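Local atomic coordinates of alpha-galactosidase (PDB entry 6LCJ), a protein that probably hydrolyses the bonds of terminal alpha-galactosyl residues in galactosides, as a thermostable, hexameric member of glycoside hydrolase family 36. Residues R381-H389 and E471-L479. Numbering follows the deposited sequence.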
loop_
_atom_site.group_PDB
_atom_site.type_symbol
_atom_site.label_atom_id
_atom_site.label_comp_id
_atom_site.label_asym_id
_atom_site.label_seq_id
_atom_site.Cartn_x
_atom_site.Cartn_y
_atom_site.Cartn_z
ATOM N N ARG E 381 21.210 16.986 -29.574
ATOM C CA ARG E 381 19.788 17.250 -29.736
ATOM C C ARG E 381 19.221 17.989 -28.534
ATOM O O ARG E 381 18.487 18.970 -28.691
ATOM C CB ARG E 381 19.036 15.953 -29.946
ATOM C CG ARG E 381 17.606 16.189 -30.186
ATOM C CD ARG E 381 16.784 15.136 -29.537
ATOM N NE ARG E 381 15.572 14.865 -30.294
ATOM C CZ ARG E 381 14.826 13.782 -30.128
ATOM N NH1 ARG E 381 15.173 12.867 -29.226
ATOM N NH2 ARG E 381 13.733 13.616 -30.857
ATOM N N ASN E 382 19.534 17.519 -27.323
ATOM C CA ASN E 382 19.093 18.218 -26.122
ATOM C C ASN E 382 19.626 19.635 -26.108
ATOM O O ASN E 382 18.891 20.578 -25.794
ATOM C CB ASN E 382 19.553 17.477 -24.871
ATOM C CG ASN E 382 18.808 16.171 -24.633
ATOM O OD1 ASN E 382 17.785 15.878 -25.242
ATOM N ND2 ASN E 382 19.340 15.381 -23.731
ATOM N N ALA E 383 20.911 19.804 -26.445
ATOM C CA ALA E 383 21.498 21.134 -26.546
ATOM C C ALA E 383 20.695 22.008 -27.494
ATOM O O ALA E 383 20.237 23.097 -27.127
ATOM C CB ALA E 383 22.949 21.034 -27.015
ATOM N N LEU E 384 20.485 21.518 -28.719
ATOM C CA LEU E 384 19.805 22.316 -29.731
ATOM C C LEU E 384 18.389 22.674 -29.294
ATOM O O LEU E 384 17.948 23.811 -29.490
ATOM C CB LEU E 384 19.794 21.568 -31.067
ATOM C CG LEU E 384 21.119 21.441 -31.825
ATOM C CD1 LEU E 384 20.949 20.438 -32.943
ATOM C CD2 LEU E 384 21.625 22.773 -32.384
ATOM N N ARG E 385 17.673 21.734 -28.665
ATOM C CA ARG E 385 16.255 21.965 -28.380
ATOM C C ARG E 385 16.047 23.148 -27.438
ATOM O O ARG E 385 15.154 23.972 -27.657
ATOM C CB ARG E 385 15.600 20.715 -27.798
ATOM C CG ARG E 385 14.119 20.940 -27.454
ATOM C CD ARG E 385 13.342 19.626 -27.311
ATOM N NE ARG E 385 13.927 18.876 -26.219
ATOM C CZ ARG E 385 14.613 17.749 -26.361
ATOM N NH1 ARG E 385 14.765 17.197 -27.564
ATOM N NH2 ARG E 385 15.155 17.179 -25.291
ATOM N N SER E 386 16.855 23.247 -26.375
ATOM C CA SER E 386 16.658 24.317 -25.401
ATOM C C SER E 386 17.221 25.642 -25.900
ATOM O O SER E 386 16.613 26.697 -25.686
ATOM C CB SER E 386 17.289 23.936 -24.060
ATOM O OG SER E 386 16.479 22.983 -23.385
ATOM N N THR E 387 18.387 25.601 -26.551
ATOM C CA THR E 387 18.983 26.804 -27.123
ATOM C C THR E 387 18.041 27.468 -28.120
ATOM O O THR E 387 17.821 28.686 -28.072
ATOM C CB THR E 387 20.300 26.442 -27.798
ATOM O OG1 THR E 387 21.220 25.973 -26.815
ATOM C CG2 THR E 387 20.887 27.644 -28.545
ATOM N N LEU E 388 17.465 26.682 -29.029
ATOM C CA LEU E 388 16.562 27.245 -30.024
ATOM C C LEU E 388 15.424 28.045 -29.397
ATOM O O LEU E 388 14.906 28.977 -30.026
ATOM C CB LEU E 388 15.993 26.133 -30.904
ATOM C CG LEU E 388 16.903 25.680 -32.040
ATOM C CD1 LEU E 388 16.503 24.308 -32.560
ATOM C CD2 LEU E 388 16.900 26.724 -33.148
ATOM N N HIS E 389 15.018 27.719 -28.169
ATOM C CA HIS E 389 13.906 28.422 -27.539
ATOM C C HIS E 389 14.367 29.510 -26.588
ATOM O O HIS E 389 13.546 30.072 -25.857
ATOM C CB HIS E 389 12.996 27.449 -26.797
ATOM C CG HIS E 389 12.346 26.443 -27.688
ATOM N ND1 HIS E 389 12.989 25.298 -28.110
ATOM C CD2 HIS E 389 11.119 26.419 -28.253
ATOM C CE1 HIS E 389 12.180 24.603 -28.887
ATOM N NE2 HIS E 389 11.039 25.261 -28.989
ATOM N N GLU E 471 22.232 29.367 -47.518
ATOM C CA GLU E 471 21.658 28.045 -47.293
ATOM C C GLU E 471 20.590 28.109 -46.210
ATOM O O GLU E 471 20.776 28.768 -45.182
ATOM C CB GLU E 471 22.761 27.048 -46.889
ATOM C CG GLU E 471 22.280 25.695 -46.364
ATOM C CD GLU E 471 23.370 24.923 -45.616
ATOM O OE1 GLU E 471 24.499 25.447 -45.459
ATOM O OE2 GLU E 471 23.098 23.781 -45.183
ATOM N N GLU E 472 19.479 27.411 -46.430
ATOM C CA GLU E 472 18.401 27.355 -45.451
ATOM C C GLU E 472 18.546 26.118 -44.568
ATOM O O GLU E 472 18.684 25.003 -45.075
ATOM C CB GLU E 472 17.045 27.351 -46.153
ATOM C CG GLU E 472 15.915 26.780 -45.311
ATOM C CD GLU E 472 14.548 27.245 -45.776
ATOM O OE1 GLU E 472 14.480 28.146 -46.644
ATOM O OE2 GLU E 472 13.539 26.706 -45.272
ATOM N N VAL E 473 18.492 26.316 -43.249
ATOM C CA VAL E 473 18.643 25.246 -42.262
ATOM C C VAL E 473 17.322 25.070 -41.525
ATOM O O VAL E 473 16.779 26.034 -40.971
ATOM C CB VAL E 473 19.780 25.548 -41.270
ATOM C CG1 VAL E 473 20.158 24.302 -40.479
ATOM C CG2 VAL E 473 20.993 26.124 -41.996
ATOM N N ASP E 474 16.820 23.840 -41.501
ATOM C CA ASP E 474 15.531 23.507 -40.903
ATOM C C ASP E 474 15.765 22.658 -39.656
ATOM O O ASP E 474 16.425 21.616 -39.722
ATOM C CB ASP E 474 14.651 22.764 -41.914
ATOM C CG ASP E 474 13.216 22.577 -41.434
ATOM O OD1 ASP E 474 12.844 23.150 -40.389
ATOM O OD2 ASP E 474 12.448 21.856 -42.116
ATOM N N TYR E 475 15.224 23.102 -38.522
ATOM C CA TYR E 475 15.391 22.396 -37.259
ATOM C C TYR E 475 14.135 21.675 -36.792
ATOM O O TYR E 475 14.229 20.854 -35.873
ATOM C CB TYR E 475 15.821 23.363 -36.141
ATOM C CG TYR E 475 17.212 23.944 -36.260
ATOM C CD1 TYR E 475 17.439 25.076 -37.034
ATOM C CD2 TYR E 475 18.288 23.393 -35.562
ATOM C CE1 TYR E 475 18.691 25.627 -37.142
ATOM C CE2 TYR E 475 19.553 23.945 -35.658
ATOM C CZ TYR E 475 19.746 25.071 -36.453
ATOM O OH TYR E 475 20.989 25.648 -36.581
ATOM N N ALA E 476 12.973 21.966 -37.379
ATOM C CA ALA E 476 11.720 21.417 -36.858
ATOM C C ALA E 476 11.711 19.894 -36.708
ATOM O O ALA E 476 11.161 19.414 -35.698
ATOM C CB ALA E 476 10.548 21.882 -37.734
ATOM N N PRO E 477 12.278 19.090 -37.631
ATOM C CA PRO E 477 12.296 17.630 -37.417
ATOM C C PRO E 477 12.787 17.164 -36.047
ATOM O O PRO E 477 12.228 16.195 -35.517
ATOM C CB PRO E 477 13.223 17.143 -38.539
ATOM C CG PRO E 477 12.965 18.091 -39.647
ATOM C CD PRO E 477 12.714 19.431 -39.003
ATOM N N LEU E 478 13.805 17.809 -35.454
ATOM C CA LEU E 478 14.368 17.326 -34.191
ATOM C C LEU E 478 13.430 17.505 -33.003
ATOM O O LEU E 478 13.666 16.897 -31.951
ATOM C CB LEU E 478 15.693 18.023 -33.874
ATOM C CG LEU E 478 15.737 19.488 -33.415
ATOM C CD1 LEU E 478 15.904 19.626 -31.909
ATOM C CD2 LEU E 478 16.886 20.184 -34.114
ATOM N N LEU E 479 12.390 18.326 -33.132
ATOM C CA LEU E 479 11.449 18.557 -32.030
ATOM C C LEU E 479 10.538 17.354 -31.755
ATOM O O LEU E 479 10.513 16.818 -30.643
ATOM C CB LEU E 479 10.601 19.794 -32.321
ATOM C CG LEU E 479 11.367 21.103 -32.123
ATOM C CD1 LEU E 479 10.390 22.226 -31.890
ATOM C CD2 LEU E 479 12.369 21.001 -30.960
#
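Leu388 lays its CD2 methyl over one face of the Tyr475 ring, a CH-pi contact with the carbon 4.2 Å from the ring centroid and 11° off the normal. Its other methyl, CD1, presses near the ring's inner end, 3.6 Å from Tyr475 CD2. Here the last residues of the chain, which leave the antiparallel strand 471-474 through an Asx turn and a short 3-10 segment, dock against helix 380-388, which lies between the sixth and seventh parallel strands of the (beta/alpha)8 barrel. Leu384, one helical turn before Leu388, crosses the tyrosine at about a right angle, with CD2 4.0 Å from Tyr475 CE2. Helix 415-428 also packs against Tyr475 and takes its hydroxyl at the backbone oxygen of Leu420, which ties down the polar end of this buried ring.

Leu478 continues the apolar strip: with CG between backbone N and carbonyl carbon (chi1 73°), both methyls are turned onto the helix, CD2 lying 4.2 Å from Leu384 CD1 and CD1 resting near Arg381 O and Arg385 CA. Beyond it, Leu479, the C-terminal residue and poorly ordered, brings CD2 to 3.9 Å from Arg385 CG and also to the edge of the His389 imidazole. His389 is held by two hydrogen bonds of its ring, ND1 donating to Arg385 O at 2.6 Å and NE2 pairing with Tyr464 OH. The polar link across the contact comes from Arg381, whose bent side chain delivers NE to Leu478 O at 3.2 Å, in the carbonyl plane with an N-H...O angle of 151°; NH2 adds a weak second bond to the same oxygen.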